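Local structure of Tetur07g02040 (Tetranychus urticae, 6BDJ) at residues P138-Y141 against T145-I148; P90-I95 against K177-Q182; M188-E191 against E195-Y198; H149-A154 against A159-I164. The protein is an intradiol ring-cleavage dioxygenase that binds ferric iron and probably inserts both atoms of molecular oxygen into catechol-like aromatic rings. All coordinates share one frame; numbering follows the deposited sequence.

Interaction 1 of 4, residues P138-Y141 against T145-I148; sequences PGHY and TPHI. With FE (Fe (III) ion), chain C.
The ferric site of this intradiol dioxygenase takes one ligand from the loop between strands 130-136 and 148-154, and Pro-138 and His-140 pack there on Pro-146, His-147 and Ile-148. No regular secondary structure holds the two segments together; the contact is mostly apolar and buried. The His-140 ring lies alongside Pro-146, pointing the same way, with CD2 3.6 Å from Pro-146 CG. A chi1 of 50° sets the ring between its own backbone N and carbonyl carbon. Its ND1 then donates to Tyr-141 O at 2.9 Å, almost in the ring plane, which fixes the ring's rotation. With an alanine in place of His-140, Pro-146 CG would probably lose its neighbour CD2, and Tyr-141 O this donor. Tyr-141 is a known iron ligand in this protein but is not bound to the metal in this model. At the other end of the contact, Pro-138 CB sits 3.6 Å from His-147 O, and Pro-138 CG meets Ile-148 CG1 at 4.0 Å, the two side chains crossing at about a right angle. The His-147 ring reaches the metal through NE2. Tyr-96, His-149 and a water bind the same ion. His-147 ND1 gives its hydrogen to Thr-145 O at 2.7 Å, only 2° out of the ring plane, so the ring is held from behind while NE2 binds iron at 2.5 Å.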
loop_
_atom_site.group_PDB
_atom_site.type_symbol
_atom_site.label_atom_id
_atom_site.label_comp_id
_atom_site.label_asym_id
_atom_site.label_seq_id
_atom_site.Cartn_x
_atom_site.Cartn_y
_atom_site.Cartn_z
ATOM N N PRO A 138 -8.680 -0.187 2.912
ATOM C CA PRO A 138 -8.024 -0.563 4.154
ATOM C C PRO A 138 -8.719 0.007 5.364
ATOM O O PRO A 138 -9.311 1.089 5.288
ATOM C CB PRO A 138 -6.629 0.037 4.013
ATOM C CG PRO A 138 -6.850 1.251 3.201
ATOM C CD PRO A 138 -7.894 0.814 2.183
ATOM N N GLY A 139 -8.655 -0.721 6.472
ATOM C CA GLY A 139 -8.987 -0.153 7.771
ATOM C C GLY A 139 -7.775 0.643 8.223
ATOM O O GLY A 139 -6.909 1.008 7.423
ATOM N N HIS A 140 -7.696 0.932 9.503
ATOM C CA HIS A 140 -6.516 1.585 9.999
ATOM C C HIS A 140 -6.345 1.346 11.434
ATOM O O HIS A 140 -7.288 1.068 12.191
ATOM C CB HIS A 140 -6.598 3.111 9.831
ATOM C CG HIS A 140 -7.866 3.714 10.357
ATOM N ND1 HIS A 140 -7.994 4.184 11.644
ATOM C CD2 HIS A 140 -9.069 3.895 9.764
ATOM C CE1 HIS A 140 -9.223 4.634 11.819
ATOM N NE2 HIS A 140 -9.892 4.478 10.691
ATOM N N TYR A 141 -5.136 1.675 11.870
ATOM C CA TYR A 141 -4.718 1.613 13.234
ATOM C C TYR A 141 -5.162 2.862 13.970
ATOM O O TYR A 141 -5.734 3.780 13.368
ATOM C CB TYR A 141 -3.189 1.608 13.207
ATOM C CG TYR A 141 -2.579 0.289 13.536
ATOM C CD1 TYR A 141 -2.875 -0.823 12.790
ATOM C CD2 TYR A 141 -1.703 0.153 14.595
ATOM C CE1 TYR A 141 -2.306 -2.043 13.074
ATOM C CE2 TYR A 141 -1.138 -1.067 14.896
ATOM C CZ TYR A 141 -1.450 -2.165 14.127
ATOM O OH TYR A 141 -0.914 -3.408 14.390
ATOM N N THR A 145 -3.442 7.262 9.842
ATOM C CA THR A 145 -4.475 7.506 8.864
ATOM C C THR A 145 -4.528 6.274 7.930
ATOM O O THR A 145 -3.535 5.527 7.824
ATOM C CB THR A 145 -4.176 8.821 8.119
ATOM O OG1 THR A 145 -5.184 9.085 7.129
ATOM C CG2 THR A 145 -2.755 8.831 7.503
ATOM N N PRO A 146 -5.674 6.047 7.254
ATOM C CA PRO A 146 -5.765 4.821 6.436
ATOM C C PRO A 146 -4.779 4.860 5.280
ATOM O O PRO A 146 -4.581 5.899 4.669
ATOM C CB PRO A 146 -7.209 4.840 5.909
ATOM C CG PRO A 146 -7.955 5.721 6.837
ATOM C CD PRO A 146 -6.967 6.740 7.331
ATOM N N HIS A 147 -4.168 3.730 4.991
ATOM C CA HIS A 147 -3.203 3.639 3.919
ATOM C C HIS A 147 -2.942 2.224 3.513
ATOM O O HIS A 147 -3.270 1.287 4.249
ATOM C CB HIS A 147 -1.879 4.194 4.393
ATOM C CG HIS A 147 -1.349 3.494 5.594
ATOM N ND1 HIS A 147 -1.775 3.788 6.869
ATOM C CD2 HIS A 147 -0.453 2.490 5.718
ATOM C CE1 HIS A 147 -1.126 3.033 7.737
ATOM N NE2 HIS A 147 -0.361 2.190 7.062
ATOM N N ILE A 148 -2.300 2.091 2.352
ATOM C CA ILE A 148 -1.783 0.825 1.867
ATOM C C ILE A 148 -0.298 1.006 1.649
ATOM O O ILE A 148 0.130 1.972 0.983
ATOM C CB ILE A 148 -2.428 0.437 0.531
ATOM C CG1 ILE A 148 -3.936 0.187 0.716
ATOM C CG2 ILE A 148 -1.767 -0.827 -0.054
ATOM C CD1 ILE A 148 -4.736 0.018 -0.574
HETATM FE FE FE C . 0.692 0.297 8.240
HETATM O O HOH W 1 2.441 -0.394 9.318
#

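Interaction 2 of 4, residues P90-I95 against K177-Q182; sequences PDYSGI and KSPYNQ
Tyr-92 carries this contact, in which the loop after strand 84-88 meets Pro-179 and Tyr-180 of the loop after helix 168-175. Its CB comes first and rests 3.8 Å from Tyr-180 CE1. At chi1 84° CG lies between the backbone N and the carbonyl carbon, and this turns the ring to Pro-179. CG meets Pro-179 CG at 3.8 Å. On the next ring atom, CD1 is 3.5 Å from Pro-179 O, and CE1 follows at 3.8 Å from the same oxygen. Pro-179 CB lies over the face, 4.1 Å from the ring centroid and 17° off its normal, a CH-pi contact. Ser-93 CB covers part of the opposite face. Pro-179 follows a cis peptide bond. Tyr-92 itself sits in a type I turn from Asp-91 to Gly-94. Asp-91 OD1 stiffens this turn, accepting from Ser-93 N as an Asx turn, from Ser-93 OG and from Ile-95 N, while OD2 forms a salt bridge with Arg-60. Tyr-180 OH is hydrogen-bonded to Phe-137 O and Ile-63 N. None of these hydrogen bonds joins the two segments. The contact is apolar and CH-pi packing of a proline and a tyrosine on an aromatic side chain, and it is modest in area.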
loop_
_atom_site.group_PDB
_atom_site.type_symbol
_atom_site.label_atom_id
_atom_site.label_comp_id
_atom_site.label_asym_id
_atom_site.label_seq_id
_atom_site.Cartn_x
_atom_site.Cartn_y
_atom_site.Cartn_z
ATOM N N PRO A 90 -3.777 -3.272 6.359
ATOM C CA PRO A 90 -4.615 -3.917 7.379
ATOM C C PRO A 90 -6.035 -4.169 6.931
ATOM O O PRO A 90 -6.543 -3.467 6.043
ATOM C CB PRO A 90 -4.620 -2.899 8.496
ATOM C CG PRO A 90 -4.464 -1.583 7.819
ATOM C CD PRO A 90 -3.761 -1.806 6.516
ATOM N N ASP A 91 -6.695 -5.133 7.569
ATOM C CA ASP A 91 -8.128 -5.357 7.334
ATOM C C ASP A 91 -8.985 -4.234 7.919
ATOM O O ASP A 91 -8.459 -3.314 8.551
ATOM C CB ASP A 91 -8.565 -6.773 7.781
ATOM C CG ASP A 91 -8.817 -6.917 9.268
ATOM O OD1 ASP A 91 -8.799 -5.942 10.030
ATOM O OD2 ASP A 91 -9.087 -8.051 9.679
ATOM N N TYR A 92 -10.301 -4.306 7.730
ATOM C CA TYR A 92 -11.203 -3.247 8.166
ATOM C C TYR A 92 -11.067 -2.820 9.623
ATOM O O TYR A 92 -11.301 -1.666 9.919
ATOM C CB TYR A 92 -12.668 -3.603 7.874
ATOM C CG TYR A 92 -13.310 -4.455 8.924
ATOM C CD1 TYR A 92 -13.923 -3.873 10.048
ATOM C CD2 TYR A 92 -13.274 -5.847 8.829
ATOM C CE1 TYR A 92 -14.509 -4.652 11.015
ATOM C CE2 TYR A 92 -13.873 -6.640 9.803
ATOM C CZ TYR A 92 -14.480 -6.028 10.889
ATOM O OH TYR A 92 -15.035 -6.801 11.855
ATOM N N SER A 93 -10.692 -3.727 10.523
ATOM C CA SER A 93 -10.513 -3.379 11.936
ATOM C C SER A 93 -9.068 -3.079 12.324
ATOM O O SER A 93 -8.738 -2.991 13.495
ATOM C CB SER A 93 -11.031 -4.540 12.773
ATOM O OG SER A 93 -10.200 -5.655 12.594
ATOM N N GLY A 94 -8.196 -2.943 11.328
ATOM C CA GLY A 94 -6.810 -2.557 11.532
ATOM C C GLY A 94 -5.784 -3.624 11.831
ATOM O O GLY A 94 -4.720 -3.292 12.373
ATOM N N ILE A 95 -6.098 -4.882 11.500
ATOM C CA ILE A 95 -5.208 -6.004 11.765
ATOM C C ILE A 95 -4.376 -6.331 10.520
ATOM O O ILE A 95 -4.895 -6.335 9.408
ATOM C CB ILE A 95 -6.023 -7.255 12.151
ATOM C CG1 ILE A 95 -6.826 -7.029 13.440
ATOM C CG2 ILE A 95 -5.124 -8.459 12.338
ATOM C CD1 ILE A 95 -6.040 -6.504 14.642
ATOM N N LYS A 177 -19.593 3.601 5.815
ATOM C CA LYS A 177 -20.254 2.355 5.452
ATOM C C LYS A 177 -19.750 1.180 6.293
ATOM O O LYS A 177 -18.610 1.161 6.820
ATOM C CB LYS A 177 -20.091 2.062 3.959
ATOM C CG LYS A 177 -20.737 3.079 3.038
ATOM C CD LYS A 177 -20.927 2.524 1.617
ATOM C CE LYS A 177 -21.479 3.572 0.648
ATOM N NZ LYS A 177 -20.410 4.468 0.118
ATOM N N SER A 178 -20.617 0.175 6.380
ATOM C CA SER A 178 -20.285 -1.083 7.014
ATOM C C SER A 178 -19.238 -1.799 6.164
ATOM O O SER A 178 -19.262 -1.685 4.945
ATOM C CB SER A 178 -21.539 -1.943 7.168
ATOM O OG SER A 178 -21.201 -3.253 7.585
ATOM N N PRO A 179 -18.279 -2.496 6.766
ATOM C CA PRO A 179 -18.053 -2.624 8.206
ATOM C C PRO A 179 -17.097 -1.591 8.792
ATOM O O PRO A 179 -16.713 -1.706 9.960
ATOM C CB PRO A 179 -17.395 -3.991 8.300
ATOM C CG PRO A 179 -16.586 -4.074 7.050
ATOM C CD PRO A 179 -17.282 -3.242 5.989
ATOM N N TYR A 180 -16.708 -0.591 8.006
ATOM C CA TYR A 180 -15.654 0.347 8.449
ATOM C C TYR A 180 -16.147 1.182 9.615
ATOM O O TYR A 180 -15.369 1.525 10.500
ATOM C CB TYR A 180 -15.177 1.235 7.303
ATOM C CG TYR A 180 -14.606 0.414 6.196
ATOM C CD1 TYR A 180 -13.282 -0.027 6.259
ATOM C CD2 TYR A 180 -15.395 0.029 5.097
ATOM C CE1 TYR A 180 -12.777 -0.820 5.277
ATOM C CE2 TYR A 180 -14.865 -0.760 4.092
ATOM C CZ TYR A 180 -13.545 -1.170 4.196
ATOM O OH TYR A 180 -12.975 -1.954 3.225
ATOM N N ASN A 181 -17.455 1.403 9.652
ATOM C CA ASN A 181 -18.095 2.213 10.678
ATOM C C ASN A 181 -18.294 1.494 12.009
ATOM O O ASN A 181 -18.871 2.086 12.915
ATOM C CB ASN A 181 -19.445 2.775 10.157
ATOM C CG ASN A 181 -20.461 1.692 9.806
ATOM O OD1 ASN A 181 -20.221 0.487 9.929
ATOM N ND2 ASN A 181 -21.623 2.138 9.356
ATOM N N GLN A 182 -17.824 0.254 12.134
ATOM C CA GLN A 182 -18.004 -0.490 13.377
ATOM C C GLN A 182 -16.898 -0.403 14.433
ATOM O O GLN A 182 -17.189 -0.779 15.558
ATOM C CB GLN A 182 -18.442 -1.942 13.119
#

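Interaction 3 of 4, residues M188-E191 against E195-Y198; sequences MKNE and EFTY
Asn-190 OD1 is hydrogen-bonded to Thr-145 OG1, and the carboxamide that carries it lies flat on the ring of Phe-196. ND2 of the same amide makes a weak hydrogen bond to Phe-166 O, which probably sets the way the amide is flipped. Amide and ring planes are only 8° apart. Asn-190 CB stands over the ring centre, 3.9 Å from the centroid and 2° off the normal, in CH-pi contact. The amide continues outward over the rim, with ND2 3.8 Å from Phe-196 CE2. Asn-190 O approaches the root of the aromatic side chain, 3.3 Å from Phe-196 CB. CG of Phe-196 is turned opposite its own backbone N (chi1 -179°), which carries the ring out from the helix toward the preceding loop. Phe-165 meets this ring edge-to-face. A serine in place of Phe-196 would probably open a gap under the Asn-190 amide and take an edge-to-face partner from Phe-165. Next along the helix, Thr-197 OG1 lies 3.5 Å from Glu-191 O and is hydrogen-bonded to Asp-193 O. Asp-193, just before helix 194-198, also accepts from Phe-196 N through OD2. The loop therefore turns back onto the first turn of the helix it leads into. This is an amide-on-ring stack at the protein surface, and through Thr-145 it is joined to the loop that supplies an iron-binding histidine of the dioxygenase site.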
loop_
_atom_site.group_PDB
_atom_site.type_symbol
_atom_site.label_atom_id
_atom_site.label_comp_id
_atom_site.label_asym_id
_atom_site.label_seq_id
_atom_site.Cartn_x
_atom_site.Cartn_y
_atom_site.Cartn_z
ATOM N N MET A 188 -7.370 9.051 12.942
ATOM C CA MET A 188 -6.376 10.116 12.875
ATOM C C MET A 188 -6.441 10.733 11.483
ATOM O O MET A 188 -6.493 9.999 10.485
ATOM C CB MET A 188 -4.964 9.595 13.150
ATOM C CG MET A 188 -3.929 10.707 13.076
ATOM S SD MET A 188 -2.245 10.098 13.238
ATOM C CE MET A 188 -1.997 10.266 15.001
ATOM N N LYS A 189 -6.473 12.070 11.437
ATOM C CA LYS A 189 -6.473 12.829 10.185
ATOM C C LYS A 189 -5.169 12.703 9.430
ATOM O O LYS A 189 -4.124 12.564 10.057
ATOM C CB LYS A 189 -6.781 14.313 10.462
ATOM C CG LYS A 189 -8.223 14.714 10.267
ATOM C CD LYS A 189 -9.132 14.338 11.431
ATOM C CE LYS A 189 -10.545 14.820 11.151
ATOM N NZ LYS A 189 -11.408 14.835 12.366
ATOM N N ASN A 190 -5.240 12.773 8.099
ATOM C CA ASN A 190 -4.031 12.826 7.248
ATOM C C ASN A 190 -2.977 13.821 7.761
ATOM O O ASN A 190 -1.803 13.495 7.907
ATOM C CB ASN A 190 -4.408 13.220 5.813
ATOM C CG ASN A 190 -4.776 12.033 4.943
ATOM O OD1 ASN A 190 -4.569 10.885 5.317
ATOM N ND2 ASN A 190 -5.318 12.303 3.770
ATOM N N GLU A 191 -3.454 15.017 8.095
ATOM C CA GLU A 191 -2.630 16.131 8.563
ATOM C C GLU A 191 -2.108 15.960 9.996
ATOM O O GLU A 191 -1.188 16.679 10.421
ATOM C CB GLU A 191 -3.426 17.452 8.519
ATOM C CG GLU A 191 -3.839 17.971 7.142
ATOM C CD GLU A 191 -5.048 17.256 6.541
ATOM O OE1 GLU A 191 -5.383 17.553 5.374
ATOM O OE2 GLU A 191 -5.640 16.374 7.207
ATOM N N GLU A 195 3.798 10.411 9.336
ATOM C CA GLU A 195 4.291 9.912 8.066
ATOM C C GLU A 195 3.767 10.732 6.875
ATOM O O GLU A 195 4.547 11.104 6.009
ATOM C CB GLU A 195 3.973 8.414 7.880
ATOM C CG GLU A 195 4.489 7.432 9.016
ATOM C CD GLU A 195 5.886 6.689 8.700
ATOM O OE1 GLU A 195 6.026 5.479 9.086
ATOM O OE2 GLU A 195 6.822 7.290 8.059
ATOM N N PHE A 196 2.464 11.010 6.832
ATOM C CA PHE A 196 1.856 11.750 5.723
ATOM C C PHE A 196 2.510 13.139 5.633
ATOM O O PHE A 196 2.898 13.595 4.552
ATOM C CB PHE A 196 0.346 11.919 5.976
ATOM C CG PHE A 196 -0.397 12.654 4.878
ATOM C CD1 PHE A 196 -0.475 14.038 4.874
ATOM C CD2 PHE A 196 -1.010 11.954 3.833
ATOM C CE1 PHE A 196 -1.139 14.707 3.844
ATOM C CE2 PHE A 196 -1.693 12.605 2.824
ATOM C CZ PHE A 196 -1.750 13.995 2.823
ATOM N N THR A 197 2.627 13.790 6.786
ATOM C CA THR A 197 3.199 15.120 6.877
ATOM C C THR A 197 4.676 15.129 6.503
ATOM O O THR A 197 5.098 15.865 5.590
ATOM C CB THR A 197 3.010 15.664 8.312
ATOM O OG1 THR A 197 1.616 15.850 8.562
ATOM C CG2 THR A 197 3.738 16.997 8.511
ATOM N N TYR A 198 5.465 14.315 7.202
ATOM C CA TYR A 198 6.911 14.347 6.996
ATOM C C TYR A 198 7.328 13.904 5.604
ATOM O O TYR A 198 8.235 14.492 5.037
ATOM C CB TYR A 198 7.683 13.586 8.077
ATOM C CG TYR A 198 7.435 14.075 9.504
ATOM C CD1 TYR A 198 7.552 15.427 9.870
ATOM C CD2 TYR A 198 7.137 13.158 10.511
ATOM C CE1 TYR A 198 7.341 15.839 11.185
ATOM C CE2 TYR A 198 6.917 13.556 11.827
ATOM C CZ TYR A 198 7.020 14.884 12.162
ATOM O OH TYR A 198 6.814 15.221 13.465
#

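Interaction 4 of 4, residues H149-A154 against A159-I164; sequences HYRIHA and AHIGQI. With FE (Fe (III) ion), chain C.
Backbone bonds between Tyr-150 and Gly-162, and between Ile-152 and His-160, zip the two antiparallel strands together. Tyr-150 N reaches Gly-162 O at 3.1 Å, and Gly-162 N returns to Tyr-150 O at 2.9 Å. Ile-152 N donates to His-160 O, but Ile-152 O takes Ala-159 N at 2.8 Å and His-160 N only weakly. Ala-159 and His-160 thus share Ile-152, a classic beta bulge. Aromatic packing fills the face bearing Tyr-150, Ile-152 and His-160. The Tyr-150 ring folds back over Gly-162, whose N is 3.8 Å above the ring centre; a side chain there would run into Tyr-150 OH. At its rim the tyrosine meets the His-160 ring, planes 10° apart, and CD1 touches Ile-164 CG1 at 3.8 Å. His-160 NE2 is hydrogen-bonded to Pro-38 O. The other face is more polar. Extended Arg-151 lies along Ile-161 and sends NE to His-153 NE2, 2.9 Å away and in both flat groups' planes, while NH1 forms a salt bridge with Glu-42. Gln-163 runs beside His-149, and Gln-163 NE2 is 3.4 Å from His-149 CE1; Arg-144 and Gly-41 bind the amide. A water links His-149 ND1 to Gly-162 O, which steadies the ring. The last kind is metal binding: His-149 NE2 holds iron at 2.3 Å, with His-147, Tyr-96 and a second water. The whole is a bulged beta hairpin whose end carries a histidine ligand, as expected of the non-haem ferric site of intradiol dioxygenases.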
loop_
_atom_site.group_PDB
_atom_site.type_symbol
_atom_site.label_atom_id
_atom_site.label_comp_id
_atom_site.label_asym_id
_atom_site.label_seq_id
_atom_site.Cartn_x
_atom_site.Cartn_y
_atom_site.Cartn_z
ATOM N N HIS A 149 0.495 0.083 2.172
ATOM C CA HIS A 149 1.909 0.094 1.904
ATOM C C HIS A 149 2.257 -0.545 0.595
ATOM O O HIS A 149 1.534 -1.431 0.130
ATOM C CB HIS A 149 2.646 -0.713 2.917
ATOM C CG HIS A 149 2.563 -0.195 4.291
ATOM N ND1 HIS A 149 3.561 0.591 4.845
ATOM C CD2 HIS A 149 1.638 -0.384 5.251
ATOM C CE1 HIS A 149 3.242 0.862 6.096
ATOM N NE2 HIS A 149 2.083 0.283 6.360
ATOM N N TYR A 150 3.427 -0.177 0.071
ATOM C CA TYR A 150 3.959 -0.783 -1.139
ATOM C C TYR A 150 5.475 -0.714 -1.129
ATOM O O TYR A 150 6.068 0.220 -0.576
ATOM C CB TYR A 150 3.384 -0.144 -2.409
ATOM C CG TYR A 150 3.956 1.208 -2.749
ATOM C CD1 TYR A 150 3.405 2.373 -2.233
ATOM C CD2 TYR A 150 5.041 1.325 -3.596
ATOM C CE1 TYR A 150 3.938 3.621 -2.542
ATOM C CE2 TYR A 150 5.588 2.557 -3.901
ATOM C CZ TYR A 150 5.035 3.705 -3.374
ATOM O OH TYR A 150 5.601 4.928 -3.706
ATOM N N ARG A 151 6.090 -1.714 -1.734
ATOM C CA ARG A 151 7.522 -1.813 -1.834
ATOM C C ARG A 151 7.850 -2.430 -3.171
ATOM O O ARG A 151 7.200 -3.390 -3.591
ATOM C CB ARG A 151 8.046 -2.669 -0.692
ATOM C CG ARG A 151 9.453 -3.189 -0.854
ATOM C CD ARG A 151 10.001 -3.608 0.510
ATOM N NE ARG A 151 11.138 -4.491 0.359
ATOM C CZ ARG A 151 12.018 -4.852 1.296
ATOM N NH1 ARG A 151 11.978 -4.377 2.540
ATOM N NH2 ARG A 151 12.990 -5.711 0.964
ATOM N N ILE A 152 8.837 -1.865 -3.857
ATOM C CA ILE A 152 9.176 -2.252 -5.235
ATOM C C ILE A 152 10.604 -2.732 -5.345
ATOM O O ILE A 152 11.538 -2.026 -4.961
ATOM C CB ILE A 152 8.975 -1.098 -6.219
ATOM C CG1 ILE A 152 7.541 -0.585 -6.075
ATOM C CG2 ILE A 152 9.235 -1.567 -7.648
ATOM C CD1 ILE A 152 7.282 0.742 -6.732
ATOM N N HIS A 153 10.770 -3.921 -5.917
ATOM C CA HIS A 153 12.087 -4.454 -6.216
ATOM C C HIS A 153 12.279 -4.397 -7.704
ATOM O O HIS A 153 11.386 -4.795 -8.456
ATOM C CB HIS A 153 12.248 -5.892 -5.757
ATOM C CG HIS A 153 12.090 -6.086 -4.283
ATOM N ND1 HIS A 153 12.274 -7.311 -3.678
ATOM C CD2 HIS A 153 11.798 -5.211 -3.288
ATOM C CE1 HIS A 153 12.097 -7.189 -2.377
ATOM N NE2 HIS A 153 11.799 -5.926 -2.113
ATOM N N ALA A 154 13.427 -3.871 -8.125
ATOM C CA ALA A 154 13.862 -3.917 -9.527
ATOM C C ALA A 154 15.332 -4.220 -9.513
ATOM O O ALA A 154 16.049 -3.698 -8.662
ATOM C CB ALA A 154 13.613 -2.597 -10.239
ATOM N N ALA A 159 14.059 -0.761 -4.629
ATOM C CA ALA A 159 14.142 0.494 -5.331
ATOM C C ALA A 159 13.334 1.619 -4.698
ATOM O O ALA A 159 13.708 2.796 -4.815
ATOM C CB ALA A 159 13.740 0.284 -6.779
ATOM N N HIS A 160 12.223 1.265 -4.047
ATOM C CA HIS A 160 11.269 2.259 -3.570
ATOM C C HIS A 160 10.284 1.656 -2.601
ATOM O O HIS A 160 9.743 0.588 -2.856
ATOM C CB HIS A 160 10.511 2.881 -4.753
ATOM C CG HIS A 160 9.813 4.163 -4.420
ATOM N ND1 HIS A 160 10.292 5.393 -4.812
ATOM C CD2 HIS A 160 8.669 4.406 -3.737
ATOM C CE1 HIS A 160 9.472 6.341 -4.384
ATOM N NE2 HIS A 160 8.473 5.767 -3.739
ATOM N N ILE A 161 10.057 2.337 -1.493
ATOM C CA ILE A 161 9.104 1.946 -0.472
ATOM C C ILE A 161 8.228 3.158 -0.221
ATOM O O ILE A 161 8.720 4.293 -0.081
ATOM C CB ILE A 161 9.791 1.573 0.853
ATOM C CG1 ILE A 161 10.641 0.322 0.683
ATOM C CG2 ILE A 161 8.749 1.372 1.974
ATOM C CD1 ILE A 161 11.574 0.039 1.850
ATOM N N GLY A 162 6.937 2.937 -0.132
ATOM C CA GLY A 162 6.019 4.035 0.104
ATOM C C GLY A 162 4.713 3.611 0.706
ATOM O O GLY A 162 4.568 2.487 1.228
ATOM N N GLN A 163 3.803 4.578 0.697
ATOM C CA GLN A 163 2.474 4.425 1.232
ATOM C C GLN A 163 1.501 5.144 0.334
ATOM O O GLN A 163 1.786 6.225 -0.153
ATOM C CB GLN A 163 2.403 4.969 2.648
ATOM C CG GLN A 163 3.145 4.084 3.636
ATOM C CD GLN A 163 3.013 4.517 5.086
ATOM O OE1 GLN A 163 2.040 5.184 5.467
ATOM N NE2 GLN A 163 3.987 4.126 5.903
ATOM N N ILE A 164 0.351 4.512 0.137
ATOM C CA ILE A 164 -0.738 5.023 -0.667
ATOM C C ILE A 164 -1.770 5.610 0.290
ATOM O O ILE A 164 -2.208 4.949 1.232
ATOM C CB ILE A 164 -1.371 3.890 -1.485
ATOM C CG1 ILE A 164 -0.309 3.195 -2.339
ATOM C CG2 ILE A 164 -2.498 4.426 -2.354
ATOM C CD1 ILE A 164 -0.740 1.900 -2.983
HETATM FE FE FE C . 0.692 0.297 8.240
HETATM O O HOH W 2 5.685 1.531 3.422
HETATM O O HOH W 1 2.441 -0.394 9.318
#

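In the fold
From the N terminus, the loop after strand 84-88 comes first. Its residues 90-95 wait until 177-182, beyond helix 168-175, for interaction 2 to close, and this long loop encloses interactions 1 and 4. Interaction 1 closes a short loop between strands 130-136 and 148-154. Interaction 4 follows directly as the hairpin of strands 148-154 and 157-166. The two share the iron and one water, and Ile-148 joins Ile-164 by backbone bonding. Interaction 3 comes last, in series, folding 188-191 onto helix 194-198. No contact crosses another. Interaction 1 touches all three others, while interactions 2 and 3 stay about 11 Å apart at their nearest atoms.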